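Local coordinates for inactivation-no-after-potential D protein (Drosophila melanogaster, PDB 5F67) that binds the tail of the TRP channel through its third PDZ domain with high specificity, at residues T14-D19 and V80-N85; R30-L35 and G59-L64; I51-L56 and A65-G70; M72-N77 and T101-T106. All blocks are in the same frame, centred on the assembly; numbering follows the deposited sequence.

Contact 1 of 4, residues T14-D19 and V80-N85; sequences TKFIFD and VTLESN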
loop_
_atom_site.group_PDB
_atom_site.type_symbol
_atom_site.label_atom_id
_atom_site.label_comp_id
_atom_site.label_asym_id
_atom_site.label_seq_id
_atom_site.Cartn_x
_atom_site.Cartn_y
_atom_site.Cartn_z
ATOM N N THR A 14 7.960 2.494 13.880
ATOM C CA THR A 14 7.599 3.263 12.688
ATOM C C THR A 14 7.437 4.762 12.954
ATOM O O THR A 14 7.260 5.533 12.009
ATOM C CB THR A 14 6.306 2.723 12.018
ATOM O OG1 THR A 14 5.197 2.854 12.923
ATOM C CG2 THR A 14 6.477 1.259 11.630
ATOM N N LYS A 15 7.501 5.185 14.219
ATOM C CA LYS A 15 7.195 6.584 14.534
ATOM C C LYS A 15 8.165 7.570 13.868
ATOM O O LYS A 15 7.771 8.681 13.518
ATOM C CB LYS A 15 7.110 6.825 16.054
ATOM C CG LYS A 15 6.678 8.257 16.454
ATOM C CD LYS A 15 6.422 8.397 17.949
ATOM C CE LYS A 15 5.152 7.649 18.378
ATOM N NZ LYS A 15 3.896 8.213 17.771
ATOM N N PHE A 16 9.418 7.160 13.674
ATOM C CA PHE A 16 10.408 8.053 13.080
ATOM C C PHE A 16 10.006 8.492 11.672
ATOM O O PHE A 16 10.448 9.537 11.196
ATOM C CB PHE A 16 11.802 7.399 13.043
ATOM C CG PHE A 16 11.980 6.407 11.932
ATOM C CD1 PHE A 16 12.544 6.793 10.718
ATOM C CD2 PHE A 16 11.581 5.083 12.093
ATOM C CE1 PHE A 16 12.700 5.879 9.681
ATOM C CE2 PHE A 16 11.743 4.164 11.059
ATOM C CZ PHE A 16 12.303 4.564 9.856
ATOM N N ILE A 17 9.186 7.681 11.004
ATOM C CA ILE A 17 8.758 7.990 9.648
ATOM C C ILE A 17 8.080 9.356 9.556
ATOM O O ILE A 17 8.226 10.062 8.550
ATOM C CB ILE A 17 7.845 6.873 9.099
ATOM C CG1 ILE A 17 8.654 5.576 8.960
ATOM C CG2 ILE A 17 7.217 7.275 7.767
ATOM C CD1 ILE A 17 7.813 4.328 8.674
ATOM N N PHE A 18 7.366 9.752 10.607
ATOM C CA PHE A 18 6.633 11.017 10.571
ATOM C C PHE A 18 7.525 12.229 10.809
ATOM O O PHE A 18 7.062 13.369 10.719
ATOM C CB PHE A 18 5.440 10.985 11.542
ATOM C CG PHE A 18 4.444 9.926 11.193
ATOM C CD1 PHE A 18 3.581 10.101 10.108
ATOM C CD2 PHE A 18 4.413 8.723 11.895
ATOM C CE1 PHE A 18 2.671 9.092 9.751
ATOM C CE2 PHE A 18 3.514 7.709 11.540
ATOM C CZ PHE A 18 2.638 7.898 10.467
ATOM N N ASP A 19 8.797 11.993 11.118
ATOM C CA ASP A 19 9.755 13.103 11.196
ATOM C C ASP A 19 10.489 13.216 9.866
ATOM O O ASP A 19 10.868 14.305 9.445
ATOM C CB ASP A 19 10.761 12.907 12.339
ATOM C CG ASP A 19 10.224 13.381 13.671
ATOM O OD1 ASP A 19 8.995 13.604 13.759
ATOM O OD2 ASP A 19 11.021 13.535 14.634
ATOM N N VAL A 80 8.885 -1.528 8.716
ATOM C CA VAL A 80 9.200 -0.373 7.877
ATOM C C VAL A 80 9.538 -0.831 6.456
ATOM O O VAL A 80 10.319 -1.770 6.273
ATOM C CB VAL A 80 10.381 0.421 8.466
ATOM C CG1 VAL A 80 10.839 1.507 7.499
ATOM C CG2 VAL A 80 9.983 1.027 9.813
ATOM N N THR A 81 8.942 -0.189 5.448
ATOM C CA THR A 81 9.167 -0.600 4.057
ATOM C C THR A 81 9.946 0.429 3.247
ATOM O O THR A 81 10.049 0.321 2.026
ATOM C CB THR A 81 7.849 -0.921 3.327
ATOM O OG1 THR A 81 6.946 0.184 3.467
ATOM C CG2 THR A 81 7.201 -2.177 3.922
ATOM N N LEU A 82 10.515 1.406 3.942
ATOM C CA LEU A 82 11.330 2.430 3.305
ATOM C C LEU A 82 12.477 1.837 2.506
ATOM O O LEU A 82 12.827 2.346 1.439
ATOM C CB LEU A 82 11.899 3.377 4.360
ATOM C CG LEU A 82 11.128 4.670 4.566
ATOM C CD1 LEU A 82 11.688 5.421 5.765
ATOM C CD2 LEU A 82 11.231 5.506 3.289
ATOM N N GLU A 83 13.058 0.753 3.015
ATOM C CA GLU A 83 14.190 0.129 2.337
ATOM C C GLU A 83 13.874 -1.262 1.783
ATOM O O GLU A 83 14.786 -1.998 1.397
ATOM C CB GLU A 83 15.394 0.055 3.284
ATOM C CG GLU A 83 15.795 1.398 3.913
ATOM C CD GLU A 83 16.418 2.364 2.914
ATOM O OE1 GLU A 83 16.880 1.916 1.842
ATOM O OE2 GLU A 83 16.457 3.578 3.207
ATOM N N SER A 84 12.591 -1.614 1.726
ATOM C CA SER A 84 12.190 -2.944 1.261
ATOM C C SER A 84 12.299 -3.068 -0.251
ATOM O O SER A 84 12.012 -2.109 -0.979
ATOM C CB SER A 84 10.750 -3.242 1.672
ATOM O OG SER A 84 10.636 -3.257 3.084
ATOM N N ASN A 85 12.707 -4.243 -0.720
ATOM C CA ASN A 85 12.620 -4.537 -2.145
ATOM C C ASN A 85 11.216 -5.047 -2.470
ATOM O O ASN A 85 10.364 -5.152 -1.577
ATOM C CB ASN A 85 13.712 -5.521 -2.588
ATOM C CG ASN A 85 13.599 -6.892 -1.923
ATOM O OD1 ASN A 85 12.508 -7.358 -1.588
ATOM N ND2 ASN A 85 14.743 -7.569 -1.778
#

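Contact 2 of 4, residues R30-L35 and G59-L64; sequences RKEGFL and GSNAEL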
loop_
_atom_site.group_PDB
_atom_site.type_symbol
_atom_site.label_atom_id
_atom_site.label_comp_id
_atom_site.label_asym_id
_atom_site.label_seq_id
_atom_site.Cartn_x
_atom_site.Cartn_y
_atom_site.Cartn_z
ATOM N N ARG A 30 -8.863 -3.325 6.412
ATOM C CA ARG A 30 -9.139 -4.726 6.711
ATOM C C ARG A 30 -8.974 -5.597 5.478
ATOM O O ARG A 30 -9.555 -5.321 4.416
ATOM C CB ARG A 30 -10.549 -4.895 7.299
ATOM C CG ARG A 30 -10.821 -6.306 7.853
ATOM C CD ARG A 30 -12.222 -6.416 8.483
ATOM N NE ARG A 30 -12.396 -5.350 9.471
ATOM C CZ ARG A 30 -12.072 -5.449 10.757
ATOM N NH1 ARG A 30 -11.592 -6.592 11.248
ATOM N NH2 ARG A 30 -12.235 -4.398 11.556
ATOM N N LYS A 31 -8.179 -6.658 5.617
ATOM C CA LYS A 31 -8.011 -7.599 4.517
ATOM C C LYS A 31 -9.211 -8.519 4.521
ATOM O O LYS A 31 -9.403 -9.298 5.455
ATOM C CB LYS A 31 -6.729 -8.420 4.671
ATOM C CG LYS A 31 -6.505 -9.360 3.496
ATOM C CD LYS A 31 -5.209 -10.141 3.640
ATOM C CE LYS A 31 -4.025 -9.355 3.119
ATOM N NZ LYS A 31 -2.825 -10.240 3.124
ATOM N N GLU A 32 -10.046 -8.399 3.494
ATOM C CA GLU A 32 -11.169 -9.311 3.327
ATOM C C GLU A 32 -10.994 -9.914 1.939
ATOM O O GLU A 32 -11.443 -9.346 0.937
ATOM C CB GLU A 32 -12.498 -8.563 3.494
ATOM C CG GLU A 32 -12.589 -7.814 4.837
ATOM C CD GLU A 32 -13.922 -7.115 5.059
ATOM O OE1 GLU A 32 -14.372 -6.357 4.167
ATOM O OE2 GLU A 32 -14.530 -7.321 6.134
ATOM N N GLY A 33 -10.280 -11.036 1.885
ATOM C CA GLY A 33 -9.856 -11.599 0.612
ATOM C C GLY A 33 -8.559 -10.939 0.169
ATOM O O GLY A 33 -7.556 -11.607 -0.106
ATOM N N PHE A 34 -8.580 -9.611 0.121
ATOM C CA PHE A 34 -7.441 -8.829 -0.324
ATOM C C PHE A 34 -7.615 -7.459 0.314
ATOM O O PHE A 34 -8.715 -7.141 0.823
ATOM C CB PHE A 34 -7.499 -8.692 -1.846
ATOM C CG PHE A 34 -8.890 -8.428 -2.347
ATOM C CD1 PHE A 34 -9.457 -7.158 -2.247
ATOM C CD2 PHE A 34 -9.657 -9.468 -2.872
ATOM C CE1 PHE A 34 -10.767 -6.915 -2.666
ATOM C CE2 PHE A 34 -10.964 -9.236 -3.293
ATOM C CZ PHE A 34 -11.519 -7.952 -3.186
ATOM N N LEU A 35 -6.562 -6.644 0.283
ATOM C CA LEU A 35 -6.673 -5.250 0.698
ATOM C C LEU A 35 -7.277 -4.436 -0.441
ATOM O O LEU A 35 -8.174 -3.604 -0.232
ATOM C CB LEU A 35 -5.298 -4.681 1.072
ATOM C CG LEU A 35 -4.612 -5.381 2.248
ATOM C CD1 LEU A 35 -3.133 -4.980 2.313
ATOM C CD2 LEU A 35 -5.330 -5.038 3.552
ATOM N N GLY A 59 -14.138 -0.554 -5.228
ATOM C CA GLY A 59 -14.987 -1.117 -4.193
ATOM C C GLY A 59 -14.247 -1.775 -3.037
ATOM O O GLY A 59 -14.874 -2.224 -2.077
ATOM N N SER A 60 -12.920 -1.833 -3.122
ATOM C CA SER A 60 -12.117 -2.523 -2.113
ATOM C C SER A 60 -11.974 -1.692 -0.833
ATOM O O SER A 60 -12.254 -0.488 -0.819
ATOM C CB SER A 60 -10.729 -2.849 -2.674
ATOM O OG SER A 60 -9.965 -1.656 -2.848
ATOM N N ASN A 61 -11.541 -2.337 0.248
ATOM C CA ASN A 61 -11.328 -1.634 1.512
ATOM C C ASN A 61 -10.191 -0.620 1.423
ATOM O O ASN A 61 -10.218 0.405 2.111
ATOM C CB ASN A 61 -11.064 -2.633 2.640
ATOM C CG ASN A 61 -12.277 -3.485 2.953
ATOM O OD1 ASN A 61 -13.404 -3.155 2.566
ATOM N ND2 ASN A 61 -12.057 -4.582 3.666
ATOM N N ALA A 62 -9.186 -0.895 0.587
ATOM C CA ALA A 62 -8.121 0.086 0.410
ATOM C C ALA A 62 -8.675 1.346 -0.238
ATOM O O ALA A 62 -8.320 2.459 0.157
ATOM C CB ALA A 62 -6.973 -0.480 -0.423
ATOM N N GLU A 63 -9.543 1.181 -1.233
ATOM C CA GLU A 63 -10.135 2.353 -1.881
ATOM C C GLU A 63 -10.978 3.134 -0.871
ATOM O O GLU A 63 -10.896 4.367 -0.789
ATOM C CB GLU A 63 -10.984 1.945 -3.088
ATOM C CG GLU A 63 -11.524 3.135 -3.879
ATOM C CD GLU A 63 -12.523 2.740 -4.948
ATOM O OE1 GLU A 63 -12.372 3.207 -6.100
ATOM O OE2 GLU A 63 -13.469 1.980 -4.637
ATOM N N LEU A 64 -11.779 2.408 -0.093
ATOM C CA LEU A 64 -12.629 3.032 0.919
ATOM C C LEU A 64 -11.851 3.801 1.986
ATOM O O LEU A 64 -12.364 4.783 2.529
ATOM C CB LEU A 64 -13.538 1.982 1.568
ATOM C CG LEU A 64 -14.617 1.471 0.610
ATOM C CD1 LEU A 64 -15.308 0.233 1.155
ATOM C CD2 LEU A 64 -15.634 2.575 0.342
HETATM O O HOH W 1 -11.074 -5.135 0.195
#

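Contact 3 of 4, residues I51-L56 and A65-G70; sequences IFISDL and AGVKVG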
loop_
_atom_site.group_PDB
_atom_site.type_symbol
_atom_site.label_atom_id
_atom_site.label_comp_id
_atom_site.label_asym_id
_atom_site.label_seq_id
_atom_site.Cartn_x
_atom_site.Cartn_y
_atom_site.Cartn_z
ATOM N N ILE A 51 8.743 1.748 -2.597
ATOM C CA ILE A 51 7.552 0.995 -2.971
ATOM C C ILE A 51 6.378 1.957 -3.109
ATOM O O ILE A 51 6.116 2.760 -2.208
ATOM C CB ILE A 51 7.207 -0.053 -1.893
ATOM C CG1 ILE A 51 8.419 -0.969 -1.657
ATOM C CG2 ILE A 51 5.965 -0.858 -2.290
ATOM C CD1 ILE A 51 8.730 -1.919 -2.831
ATOM N N PHE A 52 5.669 1.875 -4.233
ATOM C CA PHE A 52 4.543 2.777 -4.493
ATOM C C PHE A 52 3.292 1.998 -4.851
ATOM O O PHE A 52 3.358 0.960 -5.501
ATOM C CB PHE A 52 4.882 3.740 -5.636
ATOM C CG PHE A 52 6.024 4.664 -5.324
ATOM C CD1 PHE A 52 7.337 4.264 -5.540
ATOM C CD2 PHE A 52 5.787 5.928 -4.804
ATOM C CE1 PHE A 52 8.396 5.110 -5.243
ATOM C CE2 PHE A 52 6.846 6.792 -4.511
ATOM C CZ PHE A 52 8.154 6.378 -4.733
ATOM N N ILE A 53 2.138 2.489 -4.414
ATOM C CA ILE A 53 0.877 1.898 -4.847
ATOM C C ILE A 53 0.742 2.117 -6.353
ATOM O O ILE A 53 0.882 3.247 -6.825
ATOM C CB ILE A 53 -0.326 2.559 -4.144
ATOM C CG1 ILE A 53 -0.164 2.493 -2.621
ATOM C CG2 ILE A 53 -1.643 1.909 -4.595
ATOM C CD1 ILE A 53 -0.107 1.062 -2.068
ATOM N N SER A 54 0.467 1.048 -7.102
ATOM C CA SER A 54 0.426 1.125 -8.563
ATOM C C SER A 54 -0.970 0.875 -9.122
ATOM O O SER A 54 -1.256 1.206 -10.269
ATOM C CB SER A 54 1.411 0.128 -9.170
ATOM O OG SER A 54 1.071 -1.198 -8.800
ATOM N N ASP A 55 -1.838 0.271 -8.319
ATOM C CA ASP A 55 -3.212 0.087 -8.751
ATOM C C ASP A 55 -4.089 -0.087 -7.536
ATOM O O ASP A 55 -3.611 -0.373 -6.436
ATOM C CB ASP A 55 -3.349 -1.105 -9.719
ATOM C CG ASP A 55 -4.506 -0.940 -10.694
ATOM O OD1 ASP A 55 -5.404 -0.105 -10.444
ATOM O OD2 ASP A 55 -4.521 -1.644 -11.726
ATOM N N LEU A 56 -5.385 0.103 -7.735
ATOM C CA LEU A 56 -6.325 0.118 -6.628
ATOM C C LEU A 56 -7.598 -0.513 -7.151
ATOM O O LEU A 56 -8.051 -0.176 -8.251
ATOM C CB LEU A 56 -6.576 1.569 -6.199
ATOM C CG LEU A 56 -7.496 1.843 -5.021
ATOM C CD1 LEU A 56 -6.845 1.366 -3.737
ATOM C CD2 LEU A 56 -7.777 3.340 -4.969
ATOM N N ALA A 65 -10.625 3.361 2.272
ATOM C CA ALA A 65 -9.782 3.983 3.300
ATOM C C ALA A 65 -8.971 5.160 2.783
ATOM O O ALA A 65 -8.246 5.807 3.543
ATOM C CB ALA A 65 -8.846 2.954 3.914
ATOM N N GLY A 66 -9.067 5.435 1.489
ATOM C CA GLY A 66 -8.378 6.591 0.939
ATOM C C GLY A 66 -6.959 6.332 0.459
ATOM O O GLY A 66 -6.184 7.278 0.299
ATOM N N VAL A 67 -6.609 5.070 0.225
ATOM C CA VAL A 67 -5.327 4.763 -0.419
ATOM C C VAL A 67 -5.427 5.290 -1.850
ATOM O O VAL A 67 -6.473 5.118 -2.493
ATOM C CB VAL A 67 -5.077 3.247 -0.447
ATOM C CG1 VAL A 67 -3.749 2.912 -1.157
ATOM C CG2 VAL A 67 -5.100 2.688 0.978
ATOM N N LYS A 68 -4.372 5.946 -2.343
ATOM C CA LYS A 68 -4.381 6.466 -3.709
ATOM C C LYS A 68 -3.266 5.846 -4.530
ATOM O O LYS A 68 -2.177 5.574 -4.005
ATOM C CB LYS A 68 -4.193 7.988 -3.726
ATOM C CG LYS A 68 -5.200 8.750 -2.892
ATOM C CD LYS A 68 -6.626 8.396 -3.272
ATOM C CE LYS A 68 -7.616 9.182 -2.415
ATOM N NZ LYS A 68 -8.979 8.584 -2.433
ATOM N N VAL A 69 -3.542 5.622 -5.814
ATOM C CA VAL A 69 -2.495 5.208 -6.746
ATOM C C VAL A 69 -1.406 6.273 -6.739
ATOM O O VAL A 69 -1.701 7.474 -6.797
ATOM C CB VAL A 69 -3.044 5.008 -8.178
ATOM C CG1 VAL A 69 -1.916 4.717 -9.164
ATOM C CG2 VAL A 69 -4.082 3.875 -8.200
ATOM N N GLY A 70 -0.150 5.834 -6.653
ATOM C CA GLY A 70 0.975 6.754 -6.604
ATOM C C GLY A 70 1.493 7.001 -5.194
ATOM O O GLY A 70 2.591 7.538 -5.029
#

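Contact 4 of 4, residues M72-N77 and T101-T106; sequences MLLAVN and TMILLT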
loop_
_atom_site.group_PDB
_atom_site.type_symbol
_atom_site.label_atom_id
_atom_site.label_comp_id
_atom_site.label_asym_id
_atom_site.label_seq_id
_atom_site.Cartn_x
_atom_site.Cartn_y
_atom_site.Cartn_z
ATOM N N MET A 72 3.343 6.563 -1.740
ATOM C CA MET A 72 4.513 5.772 -1.338
ATOM C C MET A 72 4.159 4.982 -0.088
ATOM O O MET A 72 3.580 5.529 0.846
ATOM C CB MET A 72 5.704 6.684 -1.048
ATOM C CG MET A 72 7.036 5.959 -0.851
ATOM S SD MET A 72 8.340 7.149 -0.431
ATOM C CE MET A 72 9.776 6.060 -0.505
ATOM N N LEU A 73 4.493 3.695 -0.079
ATOM C CA LEU A 73 4.208 2.817 1.053
ATOM C C LEU A 73 5.420 2.776 1.976
ATOM O O LEU A 73 6.499 2.294 1.583
ATOM C CB LEU A 73 3.876 1.401 0.546
ATOM C CG LEU A 73 3.650 0.365 1.646
ATOM C CD1 LEU A 73 2.417 0.702 2.478
ATOM C CD2 LEU A 73 3.526 -1.035 1.039
ATOM N N LEU A 74 5.250 3.297 3.192
ATOM C CA LEU A 74 6.378 3.500 4.099
ATOM C C LEU A 74 6.454 2.466 5.229
ATOM O O LEU A 74 7.533 2.205 5.759
ATOM C CB LEU A 74 6.331 4.916 4.676
ATOM C CG LEU A 74 6.334 6.010 3.601
ATOM C CD1 LEU A 74 6.049 7.374 4.218
ATOM C CD2 LEU A 74 7.665 6.038 2.890
ATOM N N ALA A 75 5.321 1.878 5.595
ATOM C CA ALA A 75 5.318 0.777 6.565
ATOM C C ALA A 75 4.091 -0.104 6.416
ATOM O O ALA A 75 3.036 0.359 5.981
ATOM C CB ALA A 75 5.397 1.315 7.985
ATOM N N VAL A 76 4.242 -1.372 6.788
ATOM C CA VAL A 76 3.120 -2.307 6.874
ATOM C C VAL A 76 3.125 -2.839 8.298
ATOM O O VAL A 76 4.070 -3.533 8.690
ATOM C CB VAL A 76 3.296 -3.470 5.897
ATOM C CG1 VAL A 76 2.138 -4.478 6.050
ATOM C CG2 VAL A 76 3.358 -2.942 4.470
ATOM N N ASN A 77 2.077 -2.524 9.061
ATOM C CA ASN A 77 2.075 -2.802 10.499
ATOM C C ASN A 77 3.360 -2.257 11.112
ATOM O O ASN A 77 3.690 -1.096 10.875
ATOM C CB ASN A 77 1.849 -4.291 10.802
ATOM C CG ASN A 77 0.434 -4.743 10.464
ATOM O OD1 ASN A 77 -0.515 -3.960 10.549
ATOM N ND2 ASN A 77 0.284 -6.004 10.072
ATOM N N THR A 101 -2.235 -2.113 9.069
ATOM C CA THR A 101 -1.874 -0.717 9.239
ATOM C C THR A 101 -0.873 -0.381 8.145
ATOM O O THR A 101 0.139 -1.072 7.989
ATOM C CB THR A 101 -1.179 -0.496 10.584
ATOM O OG1 THR A 101 -2.029 -0.941 11.647
ATOM C CG2 THR A 101 -0.839 0.993 10.779
ATOM N N MET A 102 -1.146 0.663 7.374
ATOM C CA MET A 102 -0.170 1.095 6.386
ATOM C C MET A 102 0.129 2.574 6.581
ATOM O O MET A 102 -0.771 3.362 6.860
ATOM C CB MET A 102 -0.701 0.854 4.975
ATOM C CG MET A 102 -0.873 -0.631 4.645
ATOM S SD MET A 102 -1.325 -0.889 2.919
ATOM C CE MET A 102 -3.052 -0.407 2.928
ATOM N N ILE A 103 1.398 2.941 6.439
ATOM C CA ILE A 103 1.756 4.345 6.459
ATOM C C ILE A 103 2.006 4.714 5.018
ATOM O O ILE A 103 2.817 4.079 4.330
ATOM C CB ILE A 103 3.026 4.615 7.280
ATOM C CG1 ILE A 103 2.765 4.289 8.756
ATOM C CG2 ILE A 103 3.422 6.078 7.155
ATOM C CD1 ILE A 103 3.978 4.474 9.647
ATOM N N LEU A 104 1.292 5.735 4.560
ATOM C CA LEU A 104 1.312 6.121 3.155
ATOM C C LEU A 104 1.648 7.591 3.007
ATOM O O LEU A 104 1.294 8.401 3.853
ATOM C CB LEU A 104 -0.065 5.872 2.535
ATOM C CG LEU A 104 -0.532 4.420 2.422
ATOM C CD1 LEU A 104 -2.022 4.367 2.076
ATOM C CD2 LEU A 104 0.298 3.653 1.389
ATOM N N LEU A 105 2.303 7.941 1.906
ATOM C CA LEU A 105 2.612 9.342 1.626
ATOM C C LEU A 105 2.099 9.702 0.239
ATOM O O LEU A 105 2.532 9.125 -0.769
ATOM C CB LEU A 105 4.124 9.586 1.695
ATOM C CG LEU A 105 4.592 10.993 1.301
ATOM C CD1 LEU A 105 4.123 12.045 2.309
ATOM C CD2 LEU A 105 6.100 11.027 1.181
ATOM N N THR A 106 1.155 10.634 0.179
ATOM C CA THR A 106 0.654 11.103 -1.110
ATOM C C THR A 106 1.537 12.256 -1.542
ATOM O O THR A 106 1.751 13.201 -0.774
ATOM C CB THR A 106 -0.819 11.577 -1.019
ATOM O OG1 THR A 106 -1.657 10.468 -0.680
ATOM C CG2 THR A 106 -1.289 12.142 -2.353
#

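Contact 1 of 4, residues T14-D19 and V80-N85
Val-80 turns its side chain into an apolar patch made by Thr-14, Phe-16 and Ile-17. From its CB the two methyls part. CG1, trans to the backbone N (chi1 172°), lies 4.1 Å from Phe-16 CZ. CG2, beside the backbone N, takes most of the contact: it sits at the edge of the Phe-16 ring near its plane, 3.8 Å from CE2, and 4.0 Å from Thr-14 CG2. The same Val-80 CG2 meets Ile-17 CD1 tip to tip at 4.1 Å. One residue beyond Thr-81, Leu-82 CD1 comes obliquely to the Phe-16 ring, 4.1 Å from CE1, and touches Ile-17 CG1 at 4.4 Å. Ile-17 CG1 in turn lies over one face of the Phe-16 ring, toward its rim, so the aromatic group is bordered by its own chain neighbour as well as by Val-80 and Leu-82. No hydrogen bond crosses the contact; Thr-14 OG1 is taken by Asp-12. Segment 14-19, which runs into helix 17-20, thus lies against the end of strand 79-80 and the loop before helix 86-95, while Thr-14, Ile-17 and Leu-82 also rest on strand 72-76, and Thr-14 and Ile-17 on Ile-103 of strand 99-105.

Contact 2 of 4, residues R30-L35 and G59-L64
Asn-61 reaches across to Arg-30 and Glu-32, and its amide nitrogen gives two hydrogen bonds, one to a backbone carbonyl and one to a carboxylate. With CG anti to the carbonyl carbon (chi1 -67°), the amide swings to the 30-32 backbone, and ND2 gives one N-H to Arg-30 O at 2.7 Å and the other to Glu-32 OE1 at 3.0 Å. Both bonds are nearly straight (176° and 173°) and both acceptors lie close to the amide plane, which fixes the rotation of the group; Glu-32 OE1, however, is met from above its carboxylate plane. Were this donor lost, with an alanine here, Arg-30 O and Glu-32 OE1 would probably be left without their shared partner and Glu-32 freer to turn. Backbone bonding follows: Ala-62 N donates to Leu-35 O at 3.0 Å, and a water that accepts from Asn-61 N (2.8 Å) donates to Phe-34 O. Apolar contact is slight, with Ser-60 CB at the edge of the Phe-34 ring, 4.1 Å from CE1. Ser-60 OG caps helix 61-64 at Glu-63 N and also bonds Arg-57 O. Phe-34 and Leu-35 occupy the position of the carboxylate-binding loop of PDZ domains; the Leu-35 backbone hydrogen-bonds the bound peptide and Phe-34 packs on one of its apolar side chains.

Contact 3 of 4, residues I51-L56 and A65-G70
Ile-53 presses on Val-67 and on the backbone of Lys-68 and Val-69. Its side chain crosses that of Val-67 at about a right angle, CG1 to CG1 3.9 Å, while Ile-53 CB stands 3.5 Å from Lys-68 O and CG2 4.0 Å from Val-69 CA. If CG1, CG2 and CD1 were missing, as in an alanine, a gap would probably open beside Val-67 CG1 and Val-69 CA. Val-69 lies across the strand where Ser-54 and Asp-55, both facing Met-38, form a classic beta bulge. CG1 of Val-69 is anti to the backbone N (chi1 174°), which turns it to Ser-54 O (3.7 Å) and leaves CG2 for Asp-55 CA and Leu-56 CB, each at 3.9 Å. Val-69 thus meets the base of Leu-56 and Val-67 its end, Leu-56 CD2 lying 3.3 Å from Val-67 O. One hydrogen bond ties the two backbones, Gly-70 N to Ile-53 O at 2.8 Å; a CB at Gly-70 would run into the carbonyl O of Val-69. The side chain of Asp-55 leaves the backbone away from the loop, and its OD2 hydrogen-bonds a polar side chain of the bound peptide. Branched aliphatic groups and a single polar link therefore hold the loop on strand 50-56, with the carboxylate serving the peptide, which Val-69 also touches.

Contact 4 of 4, residues M72-N77 and T101-T106
Leu-73 and Leu-104 cross at an oblique angle over one face of the sheet, CD1 to CD2 at 3.8 Å, and Leu-73 CD1 also leans on Met-102 CB at 4.0 Å. Leu-73 CG stands anti to the backbone N (chi1 176°), which brings the branch to both partners. Helix 86-95 covers this face through Leu-93, which touches Leu-73, Val-76 and Met-102. On the other face, where Ile-17 of helix 17-20 lies on Leu-74, Ala-75 and Ile-103, Leu-74 and Ile-103 meet at about a right angle, CB to CG2 at 4.0 Å, and Ala-75 CB packs against Ile-103 CD1 at 3.8 Å. Both Leu-74 and Ala-75 stand opposite Ile-103, a classic beta bulge that shifts the register by one residue in this antiparallel pair of PDZ-domain strands. Ile-103 serves both of them, its O taking Leu-74 N at 2.8 Å and its N giving to Ala-75 O. Further along, Leu-74 CD1 lies 3.9 Å from Leu-105 CB, and Met-72 and Leu-105 form a hydrogen-bonded pair. At the far end two bonds join Asn-77 and Thr-101: Asn-77 N gives to Thr-101 O at 2.6 Å, and Asn-77 OD1 takes Thr-101 N at 2.9 Å, while Thr-101 OG1 pairs with Gln-28.

Overall arrangement
Contact 4 is the buried centre, its middle about 3 Å from that of the chain, and relies on a ladder of backbone hydrogen bonds with aliphatic side chains on both faces. The others are partly buried. Contact 1 is wholly apolar and lies on one face of the same sheet; strand 72-76, one half of contact 4, borders it, Thr-81 hydrogen-bonding with Leu-73 and Leu-74. Contact 3 joins the sheet where Ile-51 meets Leu-73, and Val-67 packs on Leu-104. Contact 2, about 22 Å centre to centre from contact 1, is the most polar, resting on amide, carboxylate and water; it touches contact 3 through Ala-62 and Leu-56. Contacts 2 and 3 together border the bound peptide.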